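Local coordinates for protein NEQ263 (Nanoarchaeum equitans Kin4-M, PDB 5BN3) that probably binds ATP as a subunit of the catalytic core of an unusual archaeal ATP synthase, in complex with NeqA, at residues B[124-136]-B[273-287]. Numbering follows the deposited sequence.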
ATOM      1  N   LEU B 124     -16.881  31.142 -14.169  1.00 31.72           N
ATOM      2  CA  LEU B 124     -15.572  31.250 -14.804  1.00 28.22           C
ATOM      3  C   LEU B 124     -15.265  32.716 -15.094  1.00 36.25           C
ATOM      4  O   LEU B 124     -16.124  33.447 -15.593  1.00 35.25           O
ATOM      5  CB  LEU B 124     -15.575  30.449 -16.111  1.00 29.86           C
ATOM      6  CG  LEU B 124     -14.501  30.717 -17.171  1.00 38.98           C
ATOM      7  CD1 LEU B 124     -13.138  30.276 -16.685  1.00 46.49           C
ATOM      8  CD2 LEU B 124     -14.840  30.019 -18.476  1.00 41.22           C
ATOM      9  N   LEU B 125     -14.049  33.149 -14.777  1.00 29.89           N
ATOM     10  CA  LEU B 125     -13.638  34.529 -15.038  1.00 33.26           C
ATOM     11  C   LEU B 125     -12.641  34.592 -16.191  1.00 42.13           C
ATOM     12  O   LEU B 125     -11.922  33.629 -16.444  1.00 34.89           O
ATOM     13  CB  LEU B 125     -13.037  35.165 -13.778  1.00 34.82           C
ATOM     14  CG  LEU B 125     -13.988  35.894 -12.823  1.00 40.64           C
ATOM     15  CD1 LEU B 125     -15.110  34.997 -12.359  1.00 42.63           C
ATOM     16  CD2 LEU B 125     -13.230  36.435 -11.623  1.00 42.23           C
ATOM     17  N   LYS B 126     -12.602  35.721 -16.897  1.00 33.77           N
ATOM     18  CA  LYS B 126     -11.691  35.862 -18.032  1.00 32.10           C
ATOM     19  C   LYS B 126     -10.239  35.906 -17.562  1.00 29.10           C
ATOM     20  O   LYS B 126      -9.860  36.753 -16.746  1.00 33.45           O
ATOM     21  CB  LYS B 126     -12.020  37.103 -18.872  1.00 34.46           C
ATOM     22  CG  LYS B 126     -11.382  37.077 -20.261  1.00 39.00           C
ATOM     23  CD  LYS B 126     -11.920  38.179 -21.169  1.00 53.45           C
ATOM     24  CE  LYS B 126     -11.342  39.536 -20.813  1.00 56.56           C
ATOM     25  NZ  LYS B 126     -11.755  40.585 -21.789  1.00 65.82           N
ATOM     26  N   GLY B 127      -9.433  34.980 -18.073  1.00 30.76           N
ATOM     27  CA  GLY B 127      -8.047  34.866 -17.658  1.00 33.37           C
ATOM     28  C   GLY B 127      -7.850  33.793 -16.605  1.00 40.80           C
ATOM     29  O   GLY B 127      -6.726  33.504 -16.202  1.00 32.05           O
ATOM     30  N   GLN B 128      -8.945  33.193 -16.156  1.00 32.61           N
ATOM     31  CA  GLN B 128      -8.863  32.154 -15.132  1.00 36.45           C
ATOM     32  C   GLN B 128      -8.430  30.818 -15.732  1.00 32.03           C
ATOM     33  O   GLN B 128      -8.678  30.537 -16.910  1.00 32.48           O
ATOM     34  CB  GLN B 128     -10.215  32.003 -14.422  1.00 37.12           C
ATOM     35  CG  GLN B 128     -10.197  31.143 -13.162  1.00 32.31           C
ATOM     36  CD  GLN B 128     -11.525  31.167 -12.420  1.00 40.84           C
ATOM     37  OE1 GLN B 128     -12.485  31.798 -12.864  1.00 37.86           O
ATOM     38  NE2 GLN B 128     -11.582  30.483 -11.284  1.00 32.87           N
ATOM     39  N   LYS B 129      -7.752  30.010 -14.923  1.00 33.96           N
ATOM     40  CA  LYS B 129      -7.489  28.628 -15.284  1.00 32.31           C
ATOM     41  C   LYS B 129      -8.328  27.737 -14.373  1.00 30.03           C
ATOM     42  O   LYS B 129      -8.224  27.809 -13.145  1.00 31.03           O
ATOM     43  CB  LYS B 129      -5.995  28.295 -15.168  1.00 38.84           C
ATOM     44  CG  LYS B 129      -5.356  28.713 -13.851  1.00 39.50           C
ATOM     45  CD  LYS B 129      -3.904  28.284 -13.780  1.00 45.72           C
ATOM     46  CE  LYS B 129      -3.315  28.580 -12.415  1.00 32.84           C
ATOM     47  NZ  LYS B 129      -3.167  30.033 -12.149  1.00 47.83           N
ATOM     48  N   ILE B 130      -9.183  26.919 -14.973  1.00 32.64           N
ATOM     49  CA  ILE B 130     -10.057  26.049 -14.198  1.00 39.10           C
ATOM     50  C   ILE B 130     -10.256  24.709 -14.901  1.00 28.50           C
ATOM     51  O   ILE B 130     -10.539  24.660 -16.096  1.00 33.96           O
ATOM     52  CB  ILE B 130     -11.408  26.739 -13.892  1.00 41.87           C
ATOM     53  CG1 ILE B 130     -12.359  25.785 -13.174  1.00 38.45           C
ATOM     54  CG2 ILE B 130     -12.044  27.251 -15.162  1.00 53.95           C
ATOM     55  CD1 ILE B 130     -13.371  26.505 -12.304  1.00 52.12           C
ATOM     56  N   ALA B 131     -10.085  23.622 -14.155  1.00 26.89           N
ATOM     57  CA  ALA B 131     -10.110  22.290 -14.744  1.00 30.50           C
ATOM     58  C   ALA B 131     -11.490  21.648 -14.696  1.00 36.57           C
ATOM     59  O   ALA B 131     -12.336  22.023 -13.885  1.00 30.67           O
ATOM     60  CB  ALA B 131      -9.099  21.398 -14.057  1.00 34.62           C
ATOM     61  N   ILE B 132     -11.713  20.679 -15.577  1.00 28.61           N
ATOM     62  CA  ILE B 132     -12.865  19.795 -15.464  1.00 27.72           C
ATOM     63  C   ILE B 132     -12.349  18.407 -15.082  1.00 30.43           C
ATOM     64  O   ILE B 132     -11.528  17.830 -15.799  1.00 29.28           O
ATOM     65  CB  ILE B 132     -13.659  19.714 -16.786  1.00 25.79           C
ATOM     66  CG1 ILE B 132     -14.185  21.097 -17.187  1.00 30.19           C
ATOM     67  CG2 ILE B 132     -14.821  18.735 -16.658  1.00 34.70           C
ATOM     68  CD1 ILE B 132     -14.834  21.124 -18.558  1.00 38.55           C
ATOM     69  N   PHE B 133     -12.808  17.889 -13.944  1.00 26.60           N
ATOM     70  CA  PHE B 133     -12.444  16.545 -13.500  1.00 23.54           C
ATOM     71  C   PHE B 133     -13.616  15.630 -13.806  1.00 35.58           C
ATOM     72  O   PHE B 133     -14.752  15.941 -13.440  1.00 33.39           O
ATOM     73  CB  PHE B 133     -12.203  16.500 -11.984  1.00 27.10           C
ATOM     74  CG  PHE B 133     -10.971  17.234 -11.518  1.00 34.69           C
ATOM     75  CD1 PHE B 133     -10.125  17.873 -12.413  1.00 33.80           C
ATOM     76  CD2 PHE B 133     -10.655  17.268 -10.167  1.00 30.66           C
ATOM     77  CE1 PHE B 133      -8.994  18.545 -11.964  1.00 31.99           C
ATOM     78  CE2 PHE B 133      -9.529  17.935  -9.713  1.00 34.34           C
ATOM     79  CZ  PHE B 133      -8.698  18.576 -10.614  1.00 30.44           C
ATOM     80  N   SER B 134     -13.358  14.501 -14.453  1.00 28.71           N
ATOM     81  CA  SER B 134     -14.441  13.573 -14.773  1.00 31.07           C
ATOM     82  C   SER B 134     -14.092  12.118 -14.488  1.00 35.79           C
ATOM     83  O   SER B 134     -12.963  11.686 -14.719  1.00 33.14           O
ATOM     84  CB  SER B 134     -14.876  13.722 -16.236  1.00 34.57           C
ATOM     85  OG  SER B 134     -15.867  12.762 -16.573  1.00 36.43           O
ATOM     86  N   PRO B 135     -15.071  11.361 -13.972  1.00 35.68           N
ATOM     87  CA  PRO B 135     -14.966   9.899 -13.946  1.00 31.49           C
ATOM     88  C   PRO B 135     -14.936   9.405 -15.383  1.00 28.00           C
ATOM     89  O   PRO B 135     -15.440  10.106 -16.265  1.00 29.38           O
ATOM     90  CB  PRO B 135     -16.283   9.463 -13.290  1.00 38.04           C
ATOM     91  CG  PRO B 135     -16.768  10.668 -12.538  1.00 39.86           C
ATOM     92  CD  PRO B 135     -16.310  11.850 -13.337  1.00 33.16           C
ATOM     93  N   PRO B 136     -14.343   8.228 -15.631  1.00 35.57           N
ATOM     94  CA  PRO B 136     -14.385   7.676 -16.989  1.00 35.78           C
ATOM     95  C   PRO B 136     -15.825   7.519 -17.475  1.00 36.06           C
ATOM     96  O   PRO B 136     -16.689   7.123 -16.689  1.00 38.77           O
ATOM     97  CB  PRO B 136     -13.750   6.294 -16.819  1.00 36.59           C
ATOM     98  CG  PRO B 136     -12.836   6.448 -15.653  1.00 37.22           C
ATOM     99  CD  PRO B 136     -13.532   7.403 -14.719  1.00 33.57           C
ATOM    100  N   SER B 273      -5.814  38.258 -22.678  1.00 37.06           N
ATOM    101  CA  SER B 273      -6.069  37.202 -21.706  1.00 41.02           C
ATOM    102  C   SER B 273      -6.009  35.800 -22.301  1.00 36.04           C
ATOM    103  O   SER B 273      -6.356  35.587 -23.466  1.00 37.50           O
ATOM    104  CB  SER B 273      -7.430  37.415 -21.037  1.00 33.61           C
ATOM    105  OG  SER B 273      -8.487  37.213 -21.959  1.00 37.49           O
ATOM    106  N   ILE B 274      -5.556  34.849 -21.490  1.00 32.05           N
ATOM    107  CA  ILE B 274      -5.674  33.434 -21.816  1.00 30.34           C
ATOM    108  C   ILE B 274      -6.543  32.754 -20.768  1.00 30.79           C
ATOM    109  O   ILE B 274      -6.146  32.629 -19.605  1.00 30.57           O
ATOM    110  CB  ILE B 274      -4.303  32.729 -21.852  1.00 34.40           C
ATOM    111  CG1 ILE B 274      -3.427  33.306 -22.969  1.00 36.38           C
ATOM    112  CG2 ILE B 274      -4.479  31.231 -22.054  1.00 33.24           C
ATOM    113  CD1 ILE B 274      -2.037  32.698 -23.028  1.00 38.04           C
ATOM    114  N   THR B 275      -7.736  32.332 -21.173  1.00 34.16           N
ATOM    115  CA  THR B 275      -8.592  31.531 -20.305  1.00 36.11           C
ATOM    116  C   THR B 275      -8.322  30.058 -20.605  1.00 30.69           C
ATOM    117  O   THR B 275      -8.432  29.615 -21.751  1.00 32.23           O
ATOM    118  CB  THR B 275     -10.084  31.862 -20.503  1.00 40.14           C
ATOM    119  OG1 THR B 275     -10.299  33.256 -20.247  1.00 35.29           O
ATOM    120  CG2 THR B 275     -10.943  31.046 -19.551  1.00 37.74           C
ATOM    121  N   LEU B 276      -7.959  29.303 -19.574  1.00 31.59           N
ATOM    122  CA  LEU B 276      -7.474  27.941 -19.766  1.00 36.14           C
ATOM    123  C   LEU B 276      -8.356  26.916 -19.066  1.00 29.79           C
ATOM    124  O   LEU B 276      -8.620  27.024 -17.870  1.00 29.89           O
ATOM    125  CB  LEU B 276      -6.030  27.832 -19.265  1.00 30.98           C
ATOM    126  CG  LEU B 276      -5.348  26.467 -19.322  1.00 35.73           C
ATOM    127  CD1 LEU B 276      -5.341  25.949 -20.740  1.00 37.77           C
ATOM    128  CD2 LEU B 276      -3.928  26.561 -18.790  1.00 32.01           C
ATOM    129  N   ILE B 277      -8.813  25.922 -19.821  1.00 30.45           N
ATOM    130  CA  ILE B 277      -9.620  24.845 -19.257  1.00 31.38           C
ATOM    131  C   ILE B 277      -8.990  23.483 -19.551  1.00 31.33           C
ATOM    132  O   ILE B 277      -9.220  22.897 -20.611  1.00 29.98           O
ATOM    133  CB  ILE B 277     -11.070  24.887 -19.787  1.00 36.72           C
ATOM    134  CG1 ILE B 277     -11.704  26.251 -19.491  1.00 39.15           C
ATOM    135  CG2 ILE B 277     -11.902  23.779 -19.163  1.00 36.04           C
ATOM    136  CD1 ILE B 277     -13.125  26.400 -20.004  1.00 41.38           C
ATOM    137  N   PRO B 278      -8.169  22.985 -18.614  1.00 28.97           N
ATOM    138  CA  PRO B 278      -7.587  21.646 -18.743  1.00 29.88           C
ATOM    139  C   PRO B 278      -8.625  20.610 -18.347  1.00 36.68           C
ATOM    140  O   PRO B 278      -9.338  20.810 -17.365  1.00 35.88           O
ATOM    141  CB  PRO B 278      -6.450  21.647 -17.709  1.00 30.81           C
ATOM    142  CG  PRO B 278      -6.307  23.081 -17.248  1.00 42.49           C
ATOM    143  CD  PRO B 278      -7.659  23.690 -17.427  1.00 30.84           C
ATOM    144  N   MET B 279      -8.722  19.524 -19.099  1.00 29.38           N
ATOM    145  CA  MET B 279      -9.675  18.472 -18.778  1.00 31.67           C
ATOM    146  C   MET B 279      -8.925  17.190 -18.469  1.00 32.19           C
ATOM    147  O   MET B 279      -7.940  16.863 -19.137  1.00 28.33           O
ATOM    148  CB  MET B 279     -10.629  18.243 -19.949  1.00 32.58           C
ATOM    149  CG  MET B 279     -11.557  19.408 -20.244  1.00 43.61           C
ATOM    150  SD  MET B 279     -12.464  19.135 -21.773  1.00 50.02           S
ATOM    151  CE  MET B 279     -11.269  19.715 -22.971  1.00 51.97           C
ATOM    152  N   LEU B 280      -9.383  16.466 -17.453  1.00 25.97           N
ATOM    153  CA  LEU B 280      -8.769  15.185 -17.119  1.00 27.78           C
ATOM    154  C   LEU B 280      -9.767  14.142 -16.637  1.00 39.56           C
ATOM    155  O   LEU B 280     -10.814  14.470 -16.072  1.00 30.14           O
ATOM    156  CB  LEU B 280      -7.631  15.362 -16.103  1.00 31.63           C
ATOM    157  CG  LEU B 280      -7.912  15.980 -14.732  1.00 36.90           C
ATOM    158  CD1 LEU B 280      -8.339  14.927 -13.723  1.00 38.49           C
ATOM    159  CD2 LEU B 280      -6.680  16.715 -14.227  1.00 39.51           C
ATOM    160  N   THR B 281      -9.430  12.883 -16.883  1.00 33.67           N
ATOM    161  CA  THR B 281     -10.188  11.765 -16.350  1.00 40.96           C
ATOM    162  C   THR B 281      -9.555  11.376 -15.024  1.00 35.83           C
ATOM    163  O   THR B 281      -8.340  11.169 -14.954  1.00 40.46           O
ATOM    164  CB  THR B 281     -10.142  10.560 -17.308  1.00 47.79           C
ATOM    165  OG1 THR B 281     -10.731  10.922 -18.565  1.00 41.66           O
ATOM    166  CG2 THR B 281     -10.899   9.383 -16.722  1.00 42.18           C
ATOM    167  N   MET B 282     -10.359  11.308 -13.967  1.00 27.66           N
ATOM    168  CA  MET B 282      -9.878  10.815 -12.679  1.00 27.19           C
ATOM    169  C   MET B 282      -9.893   9.295 -12.740  1.00 36.21           C
ATOM    170  O   MET B 282     -10.968   8.698 -12.691  1.00 32.56           O
ATOM    171  CB  MET B 282     -10.792  11.289 -11.543  1.00 30.67           C
ATOM    172  CG  MET B 282     -10.931  12.799 -11.423  1.00 35.48           C
ATOM    173  SD  MET B 282     -11.976  13.310 -10.035  1.00 37.02           S
ATOM    174  CE  MET B 282     -13.616  12.982 -10.694  1.00 36.34           C
ATOM    175  N   PRO B 283      -8.705   8.668 -12.847  1.00 32.93           N
ATOM    176  CA  PRO B 283      -8.548   7.229 -13.110  1.00 32.61           C
ATOM    177  C   PRO B 283      -9.647   6.333 -12.513  1.00 54.13           C
ATOM    178  O   PRO B 283     -10.619   6.071 -13.219  1.00 89.66           O
ATOM    179  CB  PRO B 283      -7.167   6.926 -12.527  1.00 37.03           C
ATOM    180  CG  PRO B 283      -6.397   8.192 -12.832  1.00 42.91           C
ATOM    181  CD  PRO B 283      -7.399   9.321 -12.621  1.00 35.94           C
ATOM    182  N   GLY B 284      -9.535   5.909 -11.258  1.00 46.03           N
ATOM    183  CA  GLY B 284     -10.576   5.069 -10.656  1.00 50.00           C
ATOM    184  C   GLY B 284     -11.734   5.882 -10.083  1.00 34.10           C
ATOM    185  O   GLY B 284     -12.291   5.512  -9.048  1.00 39.15           O
ATOM    186  N   ASN B 285     -12.096   6.976 -10.752  1.00 31.96           N
ATOM    187  CA  ASN B 285     -13.008   7.970 -10.179  1.00 38.45           C
ATOM    188  C   ASN B 285     -12.521   8.388  -8.789  1.00 42.70           C
ATOM    189  O   ASN B 285     -13.306   8.549  -7.852  1.00 33.62           O
ATOM    190  CB  ASN B 285     -14.454   7.453 -10.138  1.00 36.19           C
ATOM    191  CG  ASN B 285     -15.458   8.549  -9.827  1.00 43.58           C
ATOM    192  OD1 ASN B 285     -15.169   9.736  -9.985  1.00 39.59           O
ATOM    193  ND2 ASN B 285     -16.642   8.155  -9.375  1.00 34.51           N
ATOM    194  N   ASP B 286     -11.207   8.558  -8.676  1.00 32.36           N
ATOM    195  CA  ASP B 286     -10.562   8.898  -7.415  1.00 29.56           C
ATOM    196  C   ASP B 286      -9.900  10.266  -7.536  1.00 40.68           C
ATOM    197  O   ASP B 286      -8.883  10.419  -8.219  1.00 34.15           O
ATOM    198  CB  ASP B 286      -9.525   7.825  -7.059  1.00 31.46           C
ATOM    199  CG  ASP B 286      -8.978   7.976  -5.652  1.00 41.85           C
ATOM    200  OD1 ASP B 286      -9.230   9.016  -5.007  1.00 40.66           O
ATOM    201  OD2 ASP B 286      -8.279   7.050  -5.191  1.00 51.37           O
ATOM    202  N   ILE B 287     -10.478  11.262  -6.869  1.00 30.08           N
ATOM    203  CA  ILE B 287      -9.974  12.631  -6.935  1.00 31.76           C
ATOM    204  C   ILE B 287      -8.639  12.775  -6.208  1.00 28.55           C
ATOM    205  O   ILE B 287      -7.936  13.774  -6.371  1.00 31.41           O
ATOM    206  CB  ILE B 287     -11.000  13.640  -6.360  1.00 32.76           C
ATOM    207  CG1 ILE B 287     -10.737  15.049  -6.897  1.00 31.11           C
ATOM    208  CG2 ILE B 287     -10.982  13.627  -4.840  1.00 30.73           C
ATOM    209  CD1 ILE B 287     -11.884  16.015  -6.668  1.00 34.47           C
TER
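I132, F133 and S134 pair with M279, L280 and T281 as parallel neighbours in the central sheet of the P-loop NTPase-type nucleotide-binding domain, where strand 131-134 is flanked by strands 273-281 and 301-304. The backbone ladder alternates: I132 N donates to P278 O, L280 N to I132 O, S134 N to L280 O, and M282 N to S134 O, the last at 2.7 Å. P278 has no N-H to give, yet its carbonyl still serves the ladder, while its ring carbon CD lies 3.3 Å from I130 O. Further back, L276 bonds to Q128 O and I130 N through its own N and O.

At the type II turn L125-Q128 a side chain supplies the bond across to G127. With T275 OG1 anti to its carbonyl carbon (chi1 -58°), the hydroxyl accepts G127 N at 2.9 Å in a nearly straight bond (172°). Glycine suits this turn position because a CB would jam against the preceding carbonyl. The methyl of T275 meets L124 CD1, tip to tip, so threonine serves both polar and apolar neighbours.

Apolar side chains pack on both faces. I132 lies alongside M279 beneath helix 140-151, and I132 CD1 is 4.0 Å from I277 CG2. On the face covered by helix 290-296, F133 and L280 run side by side, and L280 CD1 approaches F133 ring atom CD1 obliquely at 3.7 Å. I287 CD1 comes in plane at the ring's edge, and M282 SD makes an oblique Met-aromatic contact. An alanine replacing F133 would probably open a gap between L280 and I287 and leave the M282 sulfur without its aromatic neighbour. Beyond the strands, N285 lies beside the P135 ring, with N285 OD1 3.2 Å from P135 CG.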